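Local coordinates for protein syndapin (Drosophila melanogaster, PDB 3I2W) that probably acts in endocytosis, regulating the internalization of plasma-membrane proteins, and binds phospholipid membranes through its dimeric F-BAR domain, at residues W5-Y10 / K128-L133; A135-A140 / A198-Y203; C148-S153 / Q180-Q185; N160-S165 / D170-M175. One frame throughout, in Å; residues are numbered along the deposited sequence.

Contact 1. Residues W5-Y10 / K128-L133; sequences WEPGNY and KPWAKL
The backbone at Pro-7 passes one turn of helix 114-159 closely enough to bring its CA within 6.8 Å of the CA of Ala-131, with the indole of Trp-130 reaching out between loop and helix. In this F-BAR domain, an elongated bundle of long helices, the contact lays the N-terminal loop against one of those helices. The loop is shaped by a type II beta turn from Glu-6 to Asn-9, closed by a hydrogen bond of 3.1 Å from Asn-9 N to Glu-6 O. Proline suits its second position, since the ring fixes phi near the required value, and glycine suits the third, where phi is +79°. On the helix side Pro-129 has no N-H to give to the preceding turn, and the helix kinks there. Trp-130 carries the contact: with CG anti to the backbone N (chi1 -176°), its six-membered ring projects to the loop. There CH2 comes 3.6 Å from the carbonyl oxygen of Trp-5, which approaches the ring obliquely. Tyr-207 bonds to that oxygen through its hydroxyl, stacks on Trp-130 and meets Trp-5 edge-to-face. The second subunit adds Trp-283 against Trp-130, and its Ile-277 carbonyl takes the Trp-5 NE1 bond. A large, mostly apolar indole fits so buried a place because its one polar atom, NE1, bonds to Asn-204 OD1. At the ring's edge and near its plane sits the pyrrolidine of Pro-7, CG standing 4.2 Å from Trp-130 CZ3.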
loop_
_atom_site.group_PDB
_atom_site.type_symbol
_atom_site.label_atom_id
_atom_site.label_comp_id
_atom_site.label_asym_id
_atom_site.label_seq_id
_atom_site.Cartn_x
_atom_site.Cartn_y
_atom_site.Cartn_z
ATOM N N TRP B 5 23.301 -38.300 -13.367
ATOM C CA TRP B 5 23.807 -39.258 -14.333
ATOM C C TRP B 5 23.010 -40.568 -14.524
ATOM O O TRP B 5 23.115 -41.211 -15.559
ATOM C CB TRP B 5 25.249 -39.486 -13.998
ATOM C CG TRP B 5 26.009 -38.249 -14.270
ATOM C CD1 TRP B 5 26.555 -37.400 -13.367
ATOM C CD2 TRP B 5 26.280 -37.698 -15.559
ATOM N NE1 TRP B 5 27.190 -36.372 -14.011
ATOM C CE2 TRP B 5 27.056 -36.550 -15.361
ATOM C CE3 TRP B 5 25.994 -38.112 -16.873
ATOM C CZ2 TRP B 5 27.515 -35.781 -16.411
ATOM C CZ3 TRP B 5 26.459 -37.356 -17.923
ATOM C CH2 TRP B 5 27.198 -36.194 -17.693
ATOM N N GLU B 6 22.203 -40.876 -13.514
ATOM C CA GLU B 6 21.166 -41.900 -13.443
ATOM C C GLU B 6 20.006 -41.750 -14.451
ATOM O O GLU B 6 19.552 -40.669 -14.716
ATOM C CB GLU B 6 20.589 -41.726 -12.053
ATOM C CG GLU B 6 20.424 -42.965 -11.207
ATOM C CD GLU B 6 21.694 -43.750 -11.040
ATOM O OE1 GLU B 6 22.752 -43.167 -10.652
ATOM O OE2 GLU B 6 21.612 -44.976 -11.297
ATOM N N PRO B 7 19.499 -42.854 -15.000
ATOM C CA PRO B 7 18.497 -42.698 -16.084
ATOM C C PRO B 7 17.257 -41.933 -15.649
ATOM O O PRO B 7 16.760 -42.110 -14.525
ATOM C CB PRO B 7 18.093 -44.145 -16.440
ATOM C CG PRO B 7 19.169 -44.982 -15.943
ATOM C CD PRO B 7 19.789 -44.269 -14.722
ATOM N N GLY B 8 16.764 -41.084 -16.531
ATOM C CA GLY B 8 15.588 -40.278 -16.231
ATOM C C GLY B 8 15.820 -39.042 -15.373
ATOM O O GLY B 8 14.982 -38.177 -15.304
ATOM N N ASN B 9 16.945 -38.953 -14.705
ATOM C CA ASN B 9 17.122 -37.929 -13.721
ATOM C C ASN B 9 17.391 -36.546 -14.251
ATOM O O ASN B 9 17.487 -35.628 -13.468
ATOM C CB ASN B 9 18.201 -38.335 -12.729
ATOM C CG ASN B 9 17.632 -39.105 -11.565
ATOM O OD1 ASN B 9 16.431 -39.214 -11.422
ATOM N ND2 ASN B 9 18.483 -39.624 -10.721
ATOM N N TYR B 10 17.473 -36.387 -15.568
ATOM C CA TYR B 10 17.635 -35.080 -16.178
ATOM C C TYR B 10 16.366 -34.313 -16.065
ATOM O O TYR B 10 16.280 -33.167 -16.477
ATOM C CB TYR B 10 17.957 -35.211 -17.638
ATOM C CG TYR B 10 17.005 -36.088 -18.393
ATOM C CD1 TYR B 10 17.290 -37.419 -18.634
ATOM C CD2 TYR B 10 15.832 -35.599 -18.857
ATOM C CE1 TYR B 10 16.411 -38.229 -19.328
ATOM C CE2 TYR B 10 14.967 -36.390 -19.555
ATOM C CZ TYR B 10 15.249 -37.703 -19.791
ATOM O OH TYR B 10 14.326 -38.450 -20.493
ATOM N N LYS B 128 19.729 -42.709 -24.499
ATOM C CA LYS B 128 19.273 -44.007 -24.957
ATOM C C LYS B 128 20.390 -45.086 -25.079
ATOM O O LYS B 128 20.344 -46.070 -24.347
ATOM C CB LYS B 128 18.464 -43.867 -26.221
ATOM C CG LYS B 128 17.839 -45.132 -26.642
ATOM C CD LYS B 128 17.143 -44.974 -27.959
ATOM C CE LYS B 128 15.770 -45.633 -27.843
ATOM N NZ LYS B 128 15.142 -45.958 -29.180
ATOM N N PRO B 129 21.417 -44.881 -25.949
ATOM C CA PRO B 129 22.556 -45.816 -26.002
ATOM C C PRO B 129 23.020 -46.358 -24.663
ATOM O O PRO B 129 23.108 -47.576 -24.465
ATOM C CB PRO B 129 23.663 -44.955 -26.592
ATOM C CG PRO B 129 22.969 -44.160 -27.551
ATOM C CD PRO B 129 21.636 -43.779 -26.903
ATOM N N TRP B 130 23.324 -45.459 -23.753
ATOM C CA TRP B 130 23.886 -45.837 -22.481
ATOM C C TRP B 130 22.797 -46.499 -21.614
ATOM O O TRP B 130 23.063 -47.317 -20.746
ATOM C CB TRP B 130 24.406 -44.566 -21.859
ATOM C CG TRP B 130 25.091 -44.712 -20.628
ATOM C CD1 TRP B 130 26.433 -44.890 -20.463
ATOM C CD2 TRP B 130 24.538 -44.607 -19.333
ATOM N NE1 TRP B 130 26.744 -44.953 -19.114
ATOM C CE2 TRP B 130 25.589 -44.765 -18.407
ATOM C CE3 TRP B 130 23.260 -44.404 -18.857
ATOM C CZ2 TRP B 130 25.396 -44.713 -17.037
ATOM C CZ3 TRP B 130 23.057 -44.378 -17.449
ATOM C CH2 TRP B 130 24.117 -44.523 -16.577
ATOM N N ALA B 131 21.546 -46.169 -21.868
ATOM C CA ALA B 131 20.503 -46.832 -21.142
ATOM C C ALA B 131 20.530 -48.311 -21.491
ATOM O O ALA B 131 20.510 -49.126 -20.604
ATOM C CB ALA B 131 19.167 -46.212 -21.474
ATOM N N LYS B 132 20.551 -48.650 -22.781
ATOM C CA LYS B 132 20.827 -50.007 -23.237
ATOM C C LYS B 132 22.002 -50.631 -22.475
ATOM O O LYS B 132 21.815 -51.536 -21.653
ATOM C CB LYS B 132 21.179 -50.022 -24.715
ATOM C CG LYS B 132 20.090 -49.544 -25.681
ATOM C CD LYS B 132 18.679 -50.017 -25.274
ATOM C CE LYS B 132 17.622 -49.536 -26.295
ATOM N NZ LYS B 132 18.216 -49.660 -27.680
ATOM N N LEU B 133 23.214 -50.140 -22.706
ATOM C CA LEU B 133 24.330 -50.744 -21.992
ATOM C C LEU B 133 24.028 -50.901 -20.485
ATOM O O LEU B 133 24.389 -51.884 -19.867
ATOM C CB LEU B 133 25.682 -50.085 -22.333
ATOM C CG LEU B 133 25.847 -49.799 -23.844
ATOM C CD1 LEU B 133 27.130 -49.158 -24.179
ATOM C CD2 LEU B 133 25.703 -50.992 -24.728
#

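Contact 2. Residues A135-A140 / A198-Y203; sequences AKVEKA and AEITKY
The flat group that meets the opposing segment is the carboxylate of Glu-199, and it meets an aliphatic chain and no other flat group: its OE1 lies 4.3 Å from CD of Lys-136, while on the same residue OE2 reaches the side chain of Leu-133. No ring or amide stacks across the two segments. Beyond CD the lysine bends away from the acid, leaving Lys-136 NZ 5.9 Å from Glu-199 OE1, so any attraction between the two charges is probably modest and loosely directed. Long charged chains suit this rim, because their methylenes can lie over the apolar layer while their ends point to solvent. Here two helices of the F-BAR bundle, 114-159 and 169-240, run side by side in the arm of the domain, and the layer between them is apolar. Val-137 and Ile-200 bridge it with their branches crossing at about a right angle, CG2 of Val-137 3.9 Å from CG2 of Ile-200; the CA atoms of this pair are 7.9 Å apart. Val-137 turns CG1 anti to its own nitrogen (chi1 161°), which leaves CG2 beside that nitrogen and aimed at the isoleucine. Beta-branched residues fit well at such a spacing, since each presents a methyl close to the backbone. Val-137 also touches Tyr-193, Ala-196 and Ile-197, whereas the other branch of Ile-200 lies against Trp-130 and Leu-133. From a neighbouring subunit, Pro-284 packs on Ile-200.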
loop_
_atom_site.group_PDB
_atom_site.type_symbol
_atom_site.label_atom_id
_atom_site.label_comp_id
_atom_site.label_asym_id
_atom_site.label_seq_id
_atom_site.Cartn_x
_atom_site.Cartn_y
_atom_site.Cartn_z
ATOM N N ALA B 135 21.068 -51.546 -19.150
ATOM C CA ALA B 135 20.096 -52.617 -19.120
ATOM C C ALA B 135 20.831 -53.977 -19.188
ATOM O O ALA B 135 20.708 -54.816 -18.295
ATOM C CB ALA B 135 19.088 -52.454 -20.277
ATOM N N LYS B 136 21.598 -54.168 -20.249
ATOM C CA LYS B 136 22.561 -55.222 -20.316
ATOM C C LYS B 136 23.299 -55.393 -19.002
ATOM O O LYS B 136 23.212 -56.451 -18.398
ATOM C CB LYS B 136 23.509 -54.976 -21.460
ATOM C CG LYS B 136 22.827 -55.108 -22.815
ATOM C CD LYS B 136 23.895 -55.117 -23.909
ATOM C CE LYS B 136 23.366 -54.727 -25.287
ATOM N NZ LYS B 136 22.335 -55.702 -25.725
ATOM N N VAL B 137 23.980 -54.380 -18.499
ATOM C CA VAL B 137 24.713 -54.651 -17.298
ATOM C C VAL B 137 23.768 -55.230 -16.296
ATOM O O VAL B 137 24.109 -56.153 -15.619
ATOM C CB VAL B 137 25.486 -53.468 -16.741
ATOM C CG1 VAL B 137 25.833 -53.681 -15.286
ATOM C CG2 VAL B 137 26.763 -53.290 -17.500
ATOM N N GLU B 138 22.543 -54.746 -16.245
ATOM C CA GLU B 138 21.627 -55.196 -15.209
ATOM C C GLU B 138 21.092 -56.626 -15.378
ATOM O O GLU B 138 20.928 -57.311 -14.386
ATOM C CB GLU B 138 20.519 -54.176 -15.009
ATOM C CG GLU B 138 21.045 -52.816 -14.534
ATOM C CD GLU B 138 21.550 -52.792 -13.077
ATOM O OE1 GLU B 138 22.634 -52.186 -12.801
ATOM O OE2 GLU B 138 20.856 -53.363 -12.204
ATOM N N LYS B 139 20.840 -57.065 -16.612
ATOM C CA LYS B 139 20.487 -58.473 -16.916
ATOM C C LYS B 139 21.669 -59.375 -16.568
ATOM O O LYS B 139 21.572 -60.213 -15.684
ATOM C CB LYS B 139 20.118 -58.696 -18.396
ATOM C CG LYS B 139 18.632 -58.773 -18.698
ATOM C CD LYS B 139 17.950 -60.129 -18.346
ATOM C CE LYS B 139 18.263 -61.288 -19.346
ATOM N NZ LYS B 139 19.058 -60.882 -20.557
ATOM N N ALA B 140 22.781 -59.186 -17.262
ATOM C CA ALA B 140 24.012 -59.799 -16.910
ATOM C C ALA B 140 24.256 -59.871 -15.402
ATOM O O ALA B 140 24.682 -60.904 -14.912
ATOM C CB ALA B 140 25.138 -59.084 -17.593
ATOM N N ALA B 198 32.620 -53.844 -19.123
ATOM C CA ALA B 198 33.603 -53.298 -19.997
ATOM C C ALA B 198 32.962 -52.471 -21.105
ATOM O O ALA B 198 33.540 -51.478 -21.507
ATOM C CB ALA B 198 34.471 -54.439 -20.597
ATOM N N GLU B 199 31.799 -52.871 -21.610
ATOM C CA GLU B 199 31.297 -52.292 -22.870
ATOM C C GLU B 199 30.747 -50.889 -22.617
ATOM O O GLU B 199 30.883 -49.970 -23.448
ATOM C CB GLU B 199 30.193 -53.153 -23.482
ATOM C CG GLU B 199 30.136 -53.120 -24.992
ATOM C CD GLU B 199 28.711 -53.375 -25.546
ATOM O OE1 GLU B 199 27.964 -54.167 -24.909
ATOM O OE2 GLU B 199 28.329 -52.793 -26.613
ATOM N N ILE B 200 30.109 -50.785 -21.453
ATOM C CA ILE B 200 29.529 -49.583 -20.930
ATOM C C ILE B 200 30.679 -48.694 -20.518
ATOM O O ILE B 200 30.647 -47.519 -20.867
ATOM C CB ILE B 200 28.517 -49.851 -19.749
ATOM C CG1 ILE B 200 27.832 -48.583 -19.280
ATOM C CG2 ILE B 200 29.196 -50.364 -18.534
ATOM C CD1 ILE B 200 26.512 -48.376 -19.848
ATOM N N THR B 201 31.702 -49.232 -19.833
ATOM C CA THR B 201 32.825 -48.385 -19.343
ATOM C C THR B 201 33.517 -47.677 -20.470
ATOM O O THR B 201 34.162 -46.681 -20.263
ATOM C CB THR B 201 33.877 -49.103 -18.452
ATOM O OG1 THR B 201 33.211 -49.848 -17.433
ATOM C CG2 THR B 201 34.785 -48.099 -17.740
ATOM N N LYS B 202 33.326 -48.135 -21.682
ATOM C CA LYS B 202 33.997 -47.458 -22.748
ATOM C C LYS B 202 33.081 -46.428 -23.395
ATOM O O LYS B 202 33.563 -45.471 -24.025
ATOM C CB LYS B 202 34.649 -48.453 -23.736
ATOM C CG LYS B 202 33.772 -48.932 -24.878
ATOM C CD LYS B 202 34.530 -48.751 -26.234
ATOM C CE LYS B 202 35.580 -49.863 -26.505
ATOM N NZ LYS B 202 34.970 -51.101 -27.107
ATOM N N TYR B 203 31.772 -46.610 -23.230
ATOM C CA TYR B 203 30.801 -45.620 -23.701
ATOM C C TYR B 203 30.677 -44.410 -22.778
ATOM O O TYR B 203 30.213 -43.390 -23.222
ATOM C CB TYR B 203 29.421 -46.217 -23.947
ATOM C CG TYR B 203 28.563 -45.395 -24.890
ATOM C CD1 TYR B 203 28.817 -45.388 -26.240
ATOM C CD2 TYR B 203 27.470 -44.648 -24.430
ATOM C CE1 TYR B 203 28.030 -44.651 -27.120
ATOM C CE2 TYR B 203 26.657 -43.889 -25.308
ATOM C CZ TYR B 203 26.945 -43.891 -26.657
ATOM O OH TYR B 203 26.184 -43.166 -27.585
#

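Contact 3. Residues C148-S153 / Q180-Q185; sequences CKTERS and QKTKDQ
Glu-151 faces Thr-182 at the closest pairing of the two backbones, their CA atoms 5.2 Å apart, and its side chain can be followed from there outward. CB rests beside the threonine hydroxyl, and CG comes nearer still, 3.5 Å from Thr-182 OG1, close also to the Thr-182 carbonyl oxygen. The chain then bends at chi2 (-109°) and swings across the side chain of Lys-183, where CD lies 3.6 Å from CE of that lysine. At the tip OE2 rests against Lys-183, 3.4 Å from its CE and near its CB. The ammonium stays a little beyond a salt bridge, Lys-183 NZ being 4.2 Å from Glu-151 OE2, though the opposite charges would still attract. Replacing Glu-151 by an alanine would probably leave Lys-183 without this nearby negative charge and open a gap over the Thr-182 hydroxyl. Threonine suits its place because OG1 bonds to the backbone carbonyls of Arg-178 and Val-179 within its own helix, leaving its methyl for the neighbour: Thr-182 CG2 touches Thr-150 CG2 at 3.9 Å. These small side chains permit a close approach of segments 148-153 and 180-185, whose axes pass 8.6 Å apart at 156°, part of the antiparallel pairing of 114-159 and 169-240 that forms the arm of an F-BAR domain.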
loop_
_atom_site.group_PDB
_atom_site.type_symbol
_atom_site.label_atom_id
_atom_site.label_comp_id
_atom_site.label_asym_id
_atom_site.label_seq_id
_atom_site.Cartn_x
_atom_site.Cartn_y
_atom_site.Cartn_z
ATOM N N CYS B 148 24.764 -68.165 -9.846
ATOM C CA CYS B 148 25.580 -68.458 -8.670
ATOM C C CYS B 148 24.753 -69.194 -7.641
ATOM O O CYS B 148 25.210 -70.167 -7.026
ATOM C CB CYS B 148 26.115 -67.177 -8.047
ATOM S SG CYS B 148 27.608 -66.553 -8.792
ATOM N N LYS B 149 23.536 -68.695 -7.454
ATOM C CA LYS B 149 22.602 -69.277 -6.538
ATOM C C LYS B 149 22.274 -70.698 -6.952
ATOM O O LYS B 149 22.384 -71.587 -6.129
ATOM C CB LYS B 149 21.332 -68.434 -6.447
ATOM C CG LYS B 149 20.641 -68.513 -5.067
ATOM C CD LYS B 149 19.253 -67.844 -5.048
ATOM C CE LYS B 149 18.210 -68.680 -5.806
ATOM N NZ LYS B 149 16.819 -68.408 -5.321
ATOM N N THR B 150 21.881 -70.920 -8.201
ATOM C CA THR B 150 21.587 -72.279 -8.645
ATOM C C THR B 150 22.746 -73.196 -8.222
ATOM O O THR B 150 22.612 -74.045 -7.328
ATOM C CB THR B 150 21.364 -72.409 -10.179
ATOM O OG1 THR B 150 20.583 -71.321 -10.654
ATOM C CG2 THR B 150 20.619 -73.694 -10.507
ATOM N N GLU B 151 23.895 -72.990 -8.842
ATOM C CA GLU B 151 25.068 -73.784 -8.587
ATOM C C GLU B 151 25.360 -74.105 -7.124
ATOM O O GLU B 151 25.984 -75.107 -6.850
ATOM C CB GLU B 151 26.261 -73.088 -9.220
ATOM C CG GLU B 151 27.408 -73.987 -9.596
ATOM C CD GLU B 151 28.601 -73.783 -8.702
ATOM O OE1 GLU B 151 28.458 -73.947 -7.463
ATOM O OE2 GLU B 151 29.678 -73.447 -9.252
ATOM N N ARG B 152 24.930 -73.283 -6.182
ATOM C CA ARG B 152 25.245 -73.548 -4.772
ATOM C C ARG B 152 24.232 -74.509 -4.145
ATOM O O ARG B 152 24.523 -75.181 -3.165
ATOM C CB ARG B 152 25.344 -72.239 -3.982
ATOM C CG ARG B 152 26.580 -71.383 -4.350
ATOM C CD ARG B 152 26.646 -70.054 -3.551
ATOM N NE ARG B 152 26.843 -70.254 -2.100
ATOM C CZ ARG B 152 26.589 -69.353 -1.136
ATOM N NH1 ARG B 152 26.113 -68.138 -1.416
ATOM N NH2 ARG B 152 26.817 -69.672 0.137
ATOM N N SER B 153 23.044 -74.569 -4.733
ATOM C CA SER B 153 21.962 -75.398 -4.237
ATOM C C SER B 153 21.911 -76.677 -5.054
ATOM O O SER B 153 21.130 -77.585 -4.756
ATOM C CB SER B 153 20.641 -74.666 -4.393
ATOM O OG SER B 153 20.300 -74.619 -5.758
ATOM N N GLN B 180 27.713 -79.805 -12.898
ATOM C CA GLN B 180 28.664 -79.434 -13.926
ATOM C C GLN B 180 28.085 -78.418 -14.953
ATOM O O GLN B 180 28.829 -77.618 -15.519
ATOM C CB GLN B 180 29.147 -80.733 -14.601
ATOM C CG GLN B 180 30.191 -80.576 -15.712
ATOM C CD GLN B 180 31.543 -80.060 -15.194
ATOM O OE1 GLN B 180 31.713 -79.798 -13.985
ATOM N NE2 GLN B 180 32.512 -79.910 -16.111
ATOM N N LYS B 181 26.769 -78.471 -15.182
ATOM C CA LYS B 181 26.071 -77.655 -16.180
ATOM C C LYS B 181 25.792 -76.301 -15.564
ATOM O O LYS B 181 25.689 -75.292 -16.254
ATOM C CB LYS B 181 24.715 -78.284 -16.565
ATOM C CG LYS B 181 24.285 -78.240 -18.083
ATOM C CD LYS B 181 24.524 -76.886 -18.872
ATOM C CE LYS B 181 23.422 -75.804 -18.658
ATOM N NZ LYS B 181 22.057 -76.177 -19.192
ATOM N N THR B 182 25.628 -76.285 -14.257
ATOM C CA THR B 182 25.340 -75.055 -13.613
ATOM C C THR B 182 26.639 -74.351 -13.307
ATOM O O THR B 182 26.636 -73.151 -13.101
ATOM C CB THR B 182 24.522 -75.225 -12.342
ATOM O OG1 THR B 182 25.245 -76.042 -11.426
ATOM C CG2 THR B 182 23.117 -75.800 -12.630
ATOM N N LYS B 183 27.761 -75.048 -13.264
ATOM C CA LYS B 183 28.982 -74.293 -13.121
ATOM C C LYS B 183 29.584 -73.865 -14.451
ATOM O O LYS B 183 30.448 -73.008 -14.485
ATOM C CB LYS B 183 29.974 -74.950 -12.189
ATOM C CG LYS B 183 30.327 -76.366 -12.489
ATOM C CD LYS B 183 31.054 -76.991 -11.278
ATOM C CE LYS B 183 30.338 -76.677 -9.970
ATOM N NZ LYS B 183 30.886 -77.467 -8.835
ATOM N N ASP B 184 29.110 -74.450 -15.546
ATOM C CA ASP B 184 29.255 -73.816 -16.851
ATOM C C ASP B 184 28.545 -72.478 -16.793
ATOM O O ASP B 184 29.040 -71.509 -17.348
ATOM C CB ASP B 184 28.566 -74.602 -17.959
ATOM C CG ASP B 184 29.171 -75.955 -18.190
ATOM O OD1 ASP B 184 30.393 -76.120 -17.949
ATOM O OD2 ASP B 184 28.418 -76.861 -18.643
ATOM N N GLN B 185 27.368 -72.458 -16.154
ATOM C CA GLN B 185 26.533 -71.270 -16.041
ATOM C C GLN B 185 27.215 -70.143 -15.259
ATOM O O GLN B 185 27.354 -69.058 -15.776
ATOM C CB GLN B 185 25.150 -71.612 -15.462
ATOM C CG GLN B 185 24.155 -72.105 -16.477
ATOM C CD GLN B 185 24.288 -71.368 -17.787
ATOM O OE1 GLN B 185 25.195 -71.645 -18.578
ATOM N NE2 GLN B 185 23.392 -70.408 -18.026
#

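Contact 4. Residues N160-S165 / D170-M175; sequences NANADS and DQVKKM
Ala-161 and residue Met-175, a selenomethionine here, point their CB atoms at each other's segment, and the methyl of Ala-161 ends 3.7 Å from the selenium atom SE. The selenium replaces the natural sulfur; the long, flexible chain, extended beyond CG, is what lets the helix reach the loop. A bare methyl suits Ala-161, which is buried and leaves room for so bulky a partner. One turn earlier on the helix, Val-172 turns its branched end to the loop as well, with CG1 anti to the backbone nitrogen (chi1 167°), and the side chain of Asn-162 crosses that of Val-172 at a slant. This is a helical hairpin, the connection between helices 114-159 and 169-240 in the arm of the F-BAR domain, and the chain reverses just after a type I beta turn from Ala-161 to Asp-164. That turn is closed by a bond of 2.9 Å from Asp-164 N to Ala-161 O. Leu-167, further along the loop, touches both Ala-161 and Val-172 and extends the apolar patch. The carboxylate of Asp-164 accepts a bond at OD1 from the hydroxyl of Ser-166.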
loop_
_atom_site.group_PDB
_atom_site.type_symbol
_atom_site.label_atom_id
_atom_site.label_comp_id
_atom_site.label_asym_id
_atom_site.label_seq_id
_atom_site.Cartn_x
_atom_site.Cartn_y
_atom_site.Cartn_z
ATOM N N ASN B 160 23.538 -84.991 -0.883
ATOM C CA ASN B 160 22.593 -85.984 -0.335
ATOM C C ASN B 160 21.965 -86.944 -1.354
ATOM O O ASN B 160 20.858 -87.433 -1.182
ATOM C CB ASN B 160 21.529 -85.269 0.488
ATOM C CG ASN B 160 21.518 -83.777 0.228
ATOM O OD1 ASN B 160 20.652 -83.275 -0.484
ATOM N ND2 ASN B 160 22.504 -83.061 0.774
ATOM N N ALA B 161 22.709 -87.200 -2.418
ATOM C CA ALA B 161 22.411 -88.239 -3.392
ATOM C C ALA B 161 23.452 -89.331 -3.217
ATOM O O ALA B 161 23.131 -90.521 -3.243
ATOM C CB ALA B 161 22.474 -87.677 -4.851
ATOM N N ASN B 162 24.706 -88.905 -3.066
ATOM C CA ASN B 162 25.826 -89.817 -2.815
ATOM C C ASN B 162 25.767 -90.364 -1.375
ATOM O O ASN B 162 26.590 -91.234 -1.013
ATOM C CB ASN B 162 27.210 -89.193 -3.178
ATOM C CG ASN B 162 27.200 -88.418 -4.542
ATOM O OD1 ASN B 162 27.399 -87.209 -4.546
ATOM N ND2 ASN B 162 26.972 -89.111 -5.671
ATOM N N ALA B 163 24.807 -89.839 -0.585
ATOM C CA ALA B 163 24.346 -90.444 0.667
ATOM C C ALA B 163 22.823 -90.843 0.624
ATOM O O ALA B 163 22.081 -90.786 1.630
ATOM C CB ALA B 163 24.657 -89.527 1.849
ATOM N N ASP B 164 22.335 -91.216 -0.545
ATOM C CA ASP B 164 21.103 -91.939 -0.575
ATOM C C ASP B 164 21.271 -93.030 -1.573
ATOM O O ASP B 164 21.107 -92.815 -2.815
ATOM C CB ASP B 164 19.891 -91.097 -0.964
ATOM C CG ASP B 164 18.561 -91.927 -0.936
ATOM O OD1 ASP B 164 18.481 -93.039 -0.341
ATOM O OD2 ASP B 164 17.578 -91.454 -1.523
ATOM N N SER B 165 21.550 -94.212 -1.038
ATOM C CA SER B 165 21.933 -95.274 -1.897
ATOM C C SER B 165 20.778 -96.040 -2.558
ATOM O O SER B 165 21.010 -97.034 -3.267
ATOM C CB SER B 165 22.929 -96.172 -1.213
ATOM O OG SER B 165 22.255 -97.131 -0.445
ATOM N N ASP B 170 20.419 -93.359 -12.984
ATOM C CA ASP B 170 19.935 -92.210 -13.730
ATOM C C ASP B 170 19.664 -91.028 -12.800
ATOM O O ASP B 170 19.752 -89.895 -13.188
ATOM C CB ASP B 170 18.591 -92.544 -14.431
ATOM C CG ASP B 170 18.716 -92.693 -15.968
ATOM O OD1 ASP B 170 19.844 -92.579 -16.512
ATOM O OD2 ASP B 170 17.687 -92.964 -16.655
ATOM N N GLN B 171 19.243 -91.288 -11.581
ATOM C CA GLN B 171 18.925 -90.177 -10.737
ATOM C C GLN B 171 20.225 -89.589 -10.286
ATOM O O GLN B 171 20.387 -88.385 -10.269
ATOM C CB GLN B 171 18.055 -90.593 -9.578
ATOM C CG GLN B 171 16.690 -91.055 -10.024
ATOM C CD GLN B 171 15.861 -91.485 -8.840
ATOM O OE1 GLN B 171 15.915 -92.614 -8.383
ATOM N NE2 GLN B 171 15.157 -90.554 -8.285
ATOM N N VAL B 172 21.175 -90.432 -9.958
ATOM C CA VAL B 172 22.380 -89.925 -9.388
ATOM C C VAL B 172 23.108 -89.123 -10.458
ATOM O O VAL B 172 23.771 -88.092 -10.178
ATOM C CB VAL B 172 23.238 -91.062 -8.852
ATOM C CG1 VAL B 172 24.618 -90.554 -8.544
ATOM C CG2 VAL B 172 22.555 -91.724 -7.616
ATOM N N LYS B 173 22.945 -89.604 -11.687
ATOM C CA LYS B 173 23.572 -89.015 -12.837
ATOM C C LYS B 173 22.968 -87.651 -13.145
ATOM O O LYS B 173 23.705 -86.732 -13.345
ATOM C CB LYS B 173 23.477 -89.936 -14.056
ATOM C CG LYS B 173 24.478 -89.571 -15.164
ATOM C CD LYS B 173 24.147 -90.250 -16.488
ATOM C CE LYS B 173 24.629 -89.454 -17.713
ATOM N NZ LYS B 173 25.855 -88.618 -17.401
ATOM N N LYS B 174 21.652 -87.508 -13.183
ATOM C CA LYS B 174 21.041 -86.224 -13.474
ATOM C C LYS B 174 21.612 -85.134 -12.563
ATOM O O LYS B 174 21.953 -84.055 -13.022
ATOM C CB LYS B 174 19.529 -86.298 -13.321
ATOM C CG LYS B 174 18.765 -85.087 -13.901
ATOM C CD LYS B 174 17.835 -84.374 -12.855
ATOM C CE LYS B 174 16.583 -83.710 -13.514
ATOM N NZ LYS B 174 15.491 -84.698 -13.884
HETATM N N MSE B 175 21.749 -85.434 -11.281
HETATM C CA MSE B 175 22.267 -84.492 -10.325
HETATM C C MSE B 175 23.702 -84.148 -10.540
HETATM O O MSE B 175 24.085 -83.004 -10.354
HETATM C CB MSE B 175 22.102 -85.013 -8.921
HETATM C CG MSE B 175 20.955 -84.303 -8.203
HETATM SE SE MSE B 175 20.206 -85.492 -6.864
HETATM C CE MSE B 175 18.448 -84.578 -6.681
#

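In the fold
The four contacts follow one arm of the domain outward, their centres 28, 39, 57 and 72 Å from the centre of the chain. Contacts 1 and 2, 12 Å apart between centres, touch, Pro-129 of the first packing on Tyr-203 of the second. The centre of contact 3 lies about 23 Å from that of contact 2 on the same pair of helices, 114-159 and 169-240, and contact 4, about 17 Å farther between centres, closes the hairpin that joins them. Contacts 1, 2 and 3 all meet the second subunit, while contact 4 touches no other chain. The sodium site, at Ile-56, Glu-57, Gly-59, Glu-61 and Glu-66, takes no residue from any contact.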